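Local coordinates for protein scallop myosin (Argopecten irradians, PDB 1WDC) that confers calcium-dependent binding and calcium-dependent Mg-ATPase activity on molluscan muscle myosin as its calcium-binding regulatory light chain, at residues B[91-96]-B[143-148]; B[104-109]-B[127-132]. All blocks are in the same frame, centred on the assembly; numbering follows the deposited sequence.

Interaction 1 of 2, residues B[91-96]-B[143-148]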
ATOM      1  N   ASN B  91      13.161   1.009   0.487  1.00 19.76           N
ATOM      2  CA  ASN B  91      12.352   2.167   0.148  1.00 19.15           C
ATOM      3  C   ASN B  91      10.888   1.912   0.108  1.00 18.52           C
ATOM      4  O   ASN B  91      10.120   2.850   0.279  1.00 23.66           O
ATOM      5  CB  ASN B  91      12.766   2.761  -1.186  1.00 22.12           C
ATOM      6  CG  ASN B  91      14.086   3.470  -1.115  1.00 28.56           C
ATOM      7  OD1 ASN B  91      14.725   3.726  -2.134  1.00 36.44           O
ATOM      8  ND2 ASN B  91      14.530   3.764   0.090  1.00 33.59           N
ATOM      9  N   ALA B  92      10.473   0.690  -0.232  1.00 18.66           N
ATOM     10  CA  ALA B  92       9.053   0.352  -0.250  1.00 15.79           C
ATOM     11  C   ALA B  92       8.491   0.405   1.157  1.00 19.14           C
ATOM     12  O   ALA B  92       7.391   0.883   1.354  1.00 24.00           O
ATOM     13  CB  ALA B  92       8.819  -1.041  -0.856  1.00 13.94           C
ATOM     14  N   PHE B  93       9.236  -0.136   2.122  1.00 21.64           N
ATOM     15  CA  PHE B  93       8.878  -0.131   3.562  1.00 21.60           C
ATOM     16  C   PHE B  93       8.818   1.328   4.103  1.00 22.85           C
ATOM     17  O   PHE B  93       7.944   1.689   4.919  1.00 17.14           O
ATOM     18  CB  PHE B  93       9.944  -0.923   4.373  1.00 20.58           C
ATOM     19  CG  PHE B  93       9.706  -2.442   4.464  1.00 21.02           C
ATOM     20  CD1 PHE B  93       8.600  -2.967   5.137  1.00 15.63           C
ATOM     21  CD2 PHE B  93      10.668  -3.343   3.999  1.00 19.24           C
ATOM     22  CE1 PHE B  93       8.456  -4.351   5.359  1.00 15.13           C
ATOM     23  CE2 PHE B  93      10.519  -4.744   4.222  1.00 14.29           C
ATOM     24  CZ  PHE B  93       9.415  -5.232   4.901  1.00 17.23           C
ATOM     25  N   ALA B  94       9.804   2.121   3.675  1.00 20.29           N
ATOM     26  CA  ALA B  94       9.981   3.495   4.088  1.00 17.92           C
ATOM     27  C   ALA B  94       8.841   4.393   3.665  1.00 23.24           C
ATOM     28  O   ALA B  94       8.505   5.326   4.385  1.00 24.83           O
ATOM     29  CB  ALA B  94      11.275   4.011   3.569  1.00 14.48           C
ATOM     30  N   MET B  95       8.120   4.021   2.612  1.00 22.07           N
ATOM     31  CA  MET B  95       6.878   4.726   2.283  1.00 24.18           C
ATOM     32  C   MET B  95       5.878   4.740   3.439  1.00 25.28           C
ATOM     33  O   MET B  95       4.814   5.355   3.352  1.00 29.11           O
ATOM     34  CB  MET B  95       6.206   4.074   1.089  1.00 21.87           C
ATOM     35  CG  MET B  95       7.092   3.981  -0.094  1.00 25.25           C
ATOM     36  SD  MET B  95       6.061   3.515  -1.406  1.00 32.82           S
ATOM     37  CE  MET B  95       7.209   3.517  -2.810  1.00 32.57           C
ATOM     38  N   PHE B  96       6.075   3.840   4.387  1.00 24.35           N
ATOM     39  CA  PHE B  96       5.098   3.689   5.450  1.00 22.32           C
ATOM     40  C   PHE B  96       5.688   4.202   6.750  1.00 15.76           C
ATOM     41  O   PHE B  96       5.120   4.002   7.794  1.00 19.28           O
ATOM     42  CB  PHE B  96       4.704   2.217   5.574  1.00 20.19           C
ATOM     43  CG  PHE B  96       4.055   1.661   4.342  1.00 18.88           C
ATOM     44  CD1 PHE B  96       4.827   1.123   3.316  1.00 19.94           C
ATOM     45  CD2 PHE B  96       2.678   1.704   4.185  1.00 14.35           C
ATOM     46  CE1 PHE B  96       4.234   0.645   2.123  1.00 16.03           C
ATOM     47  CE2 PHE B  96       2.071   1.222   2.998  1.00 17.43           C
ATOM     48  CZ  PHE B  96       2.872   0.695   1.956  1.00 17.30           C
ATOM     49  N   LYS B 143      16.639  -4.177   8.902  1.00 29.65           N
ATOM     50  CA  LYS B 143      17.349  -5.405   9.194  1.00 29.22           C
ATOM     51  C   LYS B 143      16.682  -6.549   8.547  1.00 30.38           C
ATOM     52  O   LYS B 143      17.331  -7.519   8.223  1.00 33.70           O
ATOM     53  CB  LYS B 143      17.414  -5.686  10.687  1.00 37.09           C
ATOM     54  CG  LYS B 143      18.815  -5.525  11.259  1.00 47.98           C
ATOM     55  CD  LYS B 143      19.914  -5.618  10.143  1.00 54.66           C
ATOM     56  CE  LYS B 143      20.351  -4.223   9.615  1.00 57.40           C
ATOM     57  NZ  LYS B 143      20.971  -4.241   8.232  1.00 56.13           N
ATOM     58  N   PHE B 144      15.362  -6.538   8.603  1.00 29.20           N
ATOM     59  CA  PHE B 144      14.574  -7.531   7.909  1.00 28.12           C
ATOM     60  C   PHE B 144      14.896  -7.571   6.394  1.00 30.82           C
ATOM     61  O   PHE B 144      14.937  -8.641   5.787  1.00 30.41           O
ATOM     62  CB  PHE B 144      13.097  -7.243   8.121  1.00 26.63           C
ATOM     63  CG  PHE B 144      12.195  -8.202   7.407  1.00 25.19           C
ATOM     64  CD1 PHE B 144      11.883  -9.428   7.971  1.00 24.32           C
ATOM     65  CD2 PHE B 144      11.637  -7.870   6.171  1.00 22.46           C
ATOM     66  CE1 PHE B 144      11.014 -10.305   7.317  1.00 26.36           C
ATOM     67  CE2 PHE B 144      10.779  -8.739   5.524  1.00 23.05           C
ATOM     68  CZ  PHE B 144      10.465  -9.952   6.093  1.00 23.59           C
ATOM     69  N   THR B 145      15.059  -6.412   5.770  1.00 30.75           N
ATOM     70  CA  THR B 145      15.404  -6.373   4.356  1.00 28.73           C
ATOM     71  C   THR B 145      16.757  -7.035   4.074  1.00 31.24           C
ATOM     72  O   THR B 145      16.845  -7.862   3.170  1.00 34.50           O
ATOM     73  CB  THR B 145      15.402  -4.929   3.834  1.00 27.06           C
ATOM     74  OG1 THR B 145      14.093  -4.359   4.002  1.00 24.33           O
ATOM     75  CG2 THR B 145      15.782  -4.896   2.376  1.00 25.73           C
ATOM     76  N   ALA B 146      17.795  -6.690   4.845  1.00 30.03           N
ATOM     77  CA  ALA B 146      19.073  -7.393   4.798  1.00 29.00           C
ATOM     78  C   ALA B 146      18.934  -8.925   4.961  1.00 31.80           C
ATOM     79  O   ALA B 146      19.386  -9.677   4.111  1.00 34.26           O
ATOM     80  CB  ALA B 146      19.993  -6.833   5.850  1.00 26.92           C
ATOM     81  N   MET B 147      18.187  -9.360   5.973  1.00 32.51           N
ATOM     82  CA  MET B 147      17.850 -10.762   6.189  1.00 34.38           C
ATOM     83  C   MET B 147      17.189 -11.397   4.983  1.00 37.45           C
ATOM     84  O   MET B 147      17.413 -12.566   4.694  1.00 41.49           O
ATOM     85  CB  MET B 147      16.907 -10.907   7.387  1.00 34.31           C
ATOM     86  CG  MET B 147      15.991 -12.128   7.320  1.00 41.42           C
ATOM     87  SD  MET B 147      15.324 -12.647   8.934  1.00 55.08           S
ATOM     88  CE  MET B 147      13.609 -12.625   8.576  1.00 51.75           C
ATOM     89  N   ILE B 148      16.232 -10.684   4.403  1.00 39.32           N
ATOM     90  CA  ILE B 148      15.485 -11.146   3.231  1.00 36.67           C
ATOM     91  C   ILE B 148      16.307 -11.124   1.923  1.00 38.93           C
ATOM     92  O   ILE B 148      16.022 -11.881   0.999  1.00 38.72           O
ATOM     93  CB  ILE B 148      14.189 -10.327   3.112  1.00 36.21           C
ATOM     94  CG1 ILE B 148      13.037 -11.178   3.571  1.00 34.31           C
ATOM     95  CG2 ILE B 148      13.934  -9.784   1.707  1.00 32.01           C
ATOM     96  CD1 ILE B 148      11.778 -10.785   2.865  1.00 43.13           C
TER

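Interaction 2 of 2, residues B[104-109]-B[127-132]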
ATOM      1  N   LEU B 104       8.749   0.119  11.882  1.00 18.43           N
ATOM      2  CA  LEU B 104       7.297   0.164  11.756  1.00 20.08           C
ATOM      3  C   LEU B 104       6.729  -0.518  12.991  1.00 20.29           C
ATOM      4  O   LEU B 104       7.336  -1.421  13.531  1.00 23.09           O
ATOM      5  CB  LEU B 104       6.846  -0.585  10.497  1.00 23.27           C
ATOM      6  CG  LEU B 104       7.058   0.097   9.137  1.00 26.18           C
ATOM      7  CD1 LEU B 104       6.515  -0.759   8.019  1.00 27.07           C
ATOM      8  CD2 LEU B 104       6.351   1.437   9.117  1.00 25.82           C
ATOM      9  N   ASN B 105       5.617  -0.018  13.506  1.00 19.35           N
ATOM     10  CA  ASN B 105       5.001  -0.613  14.665  1.00 20.42           C
ATOM     11  C   ASN B 105       4.650  -2.022  14.255  1.00 21.44           C
ATOM     12  O   ASN B 105       4.172  -2.214  13.160  1.00 24.10           O
ATOM     13  CB  ASN B 105       3.723   0.135  14.985  1.00 28.25           C
ATOM     14  CG  ASN B 105       3.961   1.461  15.730  1.00 35.18           C
ATOM     15  OD1 ASN B 105       5.099   1.861  16.018  1.00 38.49           O
ATOM     16  ND2 ASN B 105       2.867   2.128  16.073  1.00 39.23           N
ATOM     17  N   ILE B 106       4.761  -2.982  15.151  1.00 18.98           N
ATOM     18  CA  ILE B 106       4.506  -4.351  14.759  1.00 24.63           C
ATOM     19  C   ILE B 106       3.082  -4.567  14.240  1.00 26.05           C
ATOM     20  O   ILE B 106       2.892  -5.228  13.207  1.00 27.38           O
ATOM     21  CB  ILE B 106       4.805  -5.362  15.925  1.00 26.97           C
ATOM     22  CG1 ILE B 106       4.768  -6.825  15.400  1.00 22.73           C
ATOM     23  CG2 ILE B 106       3.804  -5.160  17.052  1.00 26.95           C
ATOM     24  CD1 ILE B 106       5.615  -7.114  14.137  1.00 14.94           C
ATOM     25  N   GLU B 107       2.123  -3.837  14.812  1.00 26.07           N
ATOM     26  CA  GLU B 107       0.704  -4.063  14.511  1.00 24.21           C
ATOM     27  C   GLU B 107       0.342  -3.497  13.149  1.00 21.80           C
ATOM     28  O   GLU B 107      -0.537  -3.997  12.467  1.00 20.73           O
ATOM     29  CB  GLU B 107      -0.206  -3.423  15.573  1.00 27.40           C
ATOM     30  CG  GLU B 107       0.478  -3.018  16.858  1.00 33.62           C
ATOM     31  CD  GLU B 107       1.118  -1.654  16.757  1.00 36.76           C
ATOM     32  OE1 GLU B 107       0.381  -0.650  16.548  1.00 44.94           O
ATOM     33  OE2 GLU B 107       2.357  -1.592  16.876  1.00 36.09           O
ATOM     34  N   TYR B 108       1.018  -2.414  12.781  1.00 23.04           N
ATOM     35  CA  TYR B 108       0.810  -1.776  11.495  1.00 23.55           C
ATOM     36  C   TYR B 108       1.298  -2.672  10.317  1.00 22.67           C
ATOM     37  O   TYR B 108       0.506  -3.017   9.445  1.00 21.77           O
ATOM     38  CB  TYR B 108       1.528  -0.432  11.508  1.00 19.07           C
ATOM     39  CG  TYR B 108       1.293   0.386  10.273  1.00 23.30           C
ATOM     40  CD1 TYR B 108       0.051   0.367   9.605  1.00 24.68           C
ATOM     41  CD2 TYR B 108       2.294   1.217   9.781  1.00 24.60           C
ATOM     42  CE1 TYR B 108      -0.167   1.162   8.464  1.00 26.81           C
ATOM     43  CE2 TYR B 108       2.077   2.028   8.667  1.00 26.19           C
ATOM     44  CZ  TYR B 108       0.861   1.992   8.010  1.00 25.54           C
ATOM     45  OH  TYR B 108       0.735   2.751   6.868  1.00 35.34           O
ATOM     46  N   ILE B 109       2.541  -3.166  10.381  1.00 22.86           N
ATOM     47  CA  ILE B 109       3.037  -4.030   9.310  1.00 24.88           C
ATOM     48  C   ILE B 109       2.277  -5.378   9.174  1.00 25.05           C
ATOM     49  O   ILE B 109       1.922  -5.739   8.073  1.00 25.21           O
ATOM     50  CB  ILE B 109       4.592  -4.253   9.376  1.00 25.03           C
ATOM     51  CG1 ILE B 109       5.057  -4.940   8.092  1.00 24.12           C
ATOM     52  CG2 ILE B 109       5.003  -5.118  10.578  1.00 23.93           C
ATOM     53  CD1 ILE B 109       4.808  -4.137   6.844  1.00 17.50           C
ATOM     54  N   MET B 127       5.092 -17.555   9.115  1.00 29.41           N
ATOM     55  CA  MET B 127       6.461 -17.798   8.642  1.00 29.06           C
ATOM     56  C   MET B 127       7.297 -16.541   8.520  1.00 27.88           C
ATOM     57  O   MET B 127       8.503 -16.580   8.706  1.00 27.92           O
ATOM     58  CB  MET B 127       6.460 -18.517   7.285  1.00 30.86           C
ATOM     59  CG  MET B 127       6.144 -20.020   7.327  1.00 38.96           C
ATOM     60  SD  MET B 127       6.718 -20.896   8.856  1.00 50.65           S
ATOM     61  CE  MET B 127       8.550 -20.631   8.824  1.00 44.35           C
ATOM     62  N   THR B 128       6.667 -15.443   8.133  1.00 26.69           N
ATOM     63  CA  THR B 128       7.373 -14.186   7.976  1.00 27.14           C
ATOM     64  C   THR B 128       7.864 -13.696   9.307  1.00 27.31           C
ATOM     65  O   THR B 128       9.009 -13.268   9.442  1.00 29.24           O
ATOM     66  CB  THR B 128       6.443 -13.162   7.416  1.00 27.24           C
ATOM     67  OG1 THR B 128       6.059 -13.577   6.114  1.00 30.06           O
ATOM     68  CG2 THR B 128       7.102 -11.832   7.334  1.00 32.79           C
ATOM     69  N   PHE B 129       6.976 -13.748  10.292  1.00 31.96           N
ATOM     70  CA  PHE B 129       7.258 -13.124  11.576  1.00 37.15           C
ATOM     71  C   PHE B 129       7.913 -14.080  12.597  1.00 43.08           C
ATOM     72  O   PHE B 129       8.447 -13.632  13.610  1.00 43.87           O
ATOM     73  CB  PHE B 129       5.979 -12.483  12.162  1.00 32.81           C
ATOM     74  CG  PHE B 129       5.506 -11.253  11.418  1.00 27.54           C
ATOM     75  CD1 PHE B 129       6.187 -10.056  11.516  1.00 27.00           C
ATOM     76  CD2 PHE B 129       4.467 -11.334  10.505  1.00 27.93           C
ATOM     77  CE1 PHE B 129       5.842  -8.974  10.685  1.00 24.99           C
ATOM     78  CE2 PHE B 129       4.143 -10.252   9.686  1.00 21.90           C
ATOM     79  CZ  PHE B 129       4.829  -9.098   9.778  1.00 15.23           C
ATOM     80  N   LYS B 130       7.945 -15.376  12.288  1.00 47.34           N
ATOM     81  CA  LYS B 130       8.830 -16.325  12.980  1.00 50.00           C
ATOM     82  C   LYS B 130      10.293 -15.837  12.956  1.00 50.17           C
ATOM     83  O   LYS B 130      11.043 -15.997  13.932  1.00 48.86           O
ATOM     84  CB  LYS B 130       8.720 -17.712  12.308  1.00 55.31           C
ATOM     85  CG  LYS B 130       9.276 -18.899  13.111  1.00 57.16           C
ATOM     86  CD  LYS B 130       8.738 -20.238  12.592  1.00 57.83           C
ATOM     87  CE  LYS B 130       9.110 -21.394  13.527  1.00 57.37           C
ATOM     88  NZ  LYS B 130       9.804 -22.527  12.816  1.00 60.52           N
ATOM     89  N   GLU B 131      10.651 -15.128  11.887  1.00 50.09           N
ATOM     90  CA  GLU B 131      12.037 -14.768  11.647  1.00 50.29           C
ATOM     91  C   GLU B 131      12.391 -13.297  11.941  1.00 46.34           C
ATOM     92  O   GLU B 131      13.546 -12.988  12.261  1.00 42.74           O
ATOM     93  CB  GLU B 131      12.389 -15.134  10.209  1.00 53.72           C
ATOM     94  CG  GLU B 131      13.609 -16.055  10.086  1.00 61.17           C
ATOM     95  CD  GLU B 131      13.542 -17.288  10.999  1.00 66.20           C
ATOM     96  OE1 GLU B 131      12.486 -17.968  11.033  1.00 69.47           O
ATOM     97  OE2 GLU B 131      14.563 -17.593  11.660  1.00 68.84           O
ATOM     98  N   ALA B 132      11.345 -12.478  12.078  1.00 42.56           N
ATOM     99  CA  ALA B 132      11.431 -11.014  12.014  1.00 36.31           C
ATOM    100  C   ALA B 132      12.102 -10.346  13.233  1.00 32.75           C
ATOM    101  O   ALA B 132      11.841 -10.714  14.390  1.00 33.04           O
ATOM    102  CB  ALA B 132      10.037 -10.439  11.807  1.00 32.92           C
TER

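Interaction 1 of 2, residues B[91-96]-B[143-148]
Phe93 reaches across from helix 86-94 to Phe144 and Thr145 of helix 141-149, and these three buried residues account for the whole contact. No hydrogen bond crosses it, and the total surface buried is small, 107 Å². The helices stay well apart: the nearest CA atoms, those of Phe93 and Thr145, are 9.1 Å from each other, a gap bridged by side chains.

The aromatic part is a rim-to-rim pair. The ring centroids of Phe93 and Phe144 lie 5.9 Å apart with planes at 87°, yet neither ring sits over the face of the other. The closest atoms are Phe93 CZ and Phe144 CD2, at 3.7 Å, with Phe144 CE2 only slightly farther from the same CZ. A chi1 of 179°, with CG anti to the backbone N, sends the Phe144 ring toward Phe93, and the two side chains cross at about a right angle.

The second part brings a hydroxyl oxygen against the Phe93 ring. Thr145 OG1 is 3.6 Å from Phe93 CD2 and equally near CE2, approaching the ring obliquely, while the two side chains run past each other in opposite directions. This buried oxygen is hydrogen-bonded to Tyr141 O, one turn earlier in its own helix, which satisfies it without help from Phe93.

Around the trio, the Phe93 ring meets Tyr141 and the Phe144 ring meets Phe139, while an apolar side chain of another protein chain also packs on Phe93. Such an aromatic cluster between the first and last helices of the lobe is characteristic of the hydrophobic core of a paired EF-hand lobe, here the C-terminal one.

Interaction 2 of 2, residues B[104-109]-B[127-132]
The nearest CA atoms of 104-109 and 127-132, those of Ile106 and Phe129, are 9.7 Å apart. The first segment passes from strand 104-105 into helix 106-115, with Asn105 at the N-cap position but making no capping bond through its side chain; the second lies on helix 122-131 and runs into the loop at Ala132. No hydrogen bond joins them, and 110 Å² is buried in all.

Phe129 is the residue of 127-132 that makes the contact, and its CE1 meets two isoleucines. Ile106 CD1 and Ile109 CG2 each lie 3.9 Å from Phe129 CE1. Both methyls approach the ring obliquely. Although CB of Ile106 does not point at 127-132, CG1 stands anti to the backbone N (chi1 -170°) and the bend at chi2 (51°) brings CD1 to the ring. Thr128 CG2 lies 4.0 Å above one face of the Phe129 ring, offset toward the rim; Lys110 of helix 106-115 makes a cation-pi contact with the ring. Replacing Phe129 with alanine would probably leave both isoleucine methyls without their partner and open a gap between the helices.

Phe139 of strand 138-139 touches both isoleucines. The contact joins helices 106-115 and 122-131, the middle two in sequence of an EF-hand pair, beside its small sheet.

How the interactions relate
From the N terminus, the chain first completes the lobe that holds the magnesium ion, and neither contact touches that site. Helix 86-94 then opens the second lobe and gives interaction 1 its first segment. Strand 104-105 and helix 106-115 follow; helix 122-131 packs against helix 106-115, and interaction 2 closes the shorter loop. Only after strands 134-135 and 138-139 does helix 141-149 return to helix 86-94 and close interaction 1, so the second loop lies wholly within the first. With centres 11 Å apart, the contacts merge: Phe93 CE1 packs 3.9 Å from Ile109 CD1, linking the outer helix pair to the inner one.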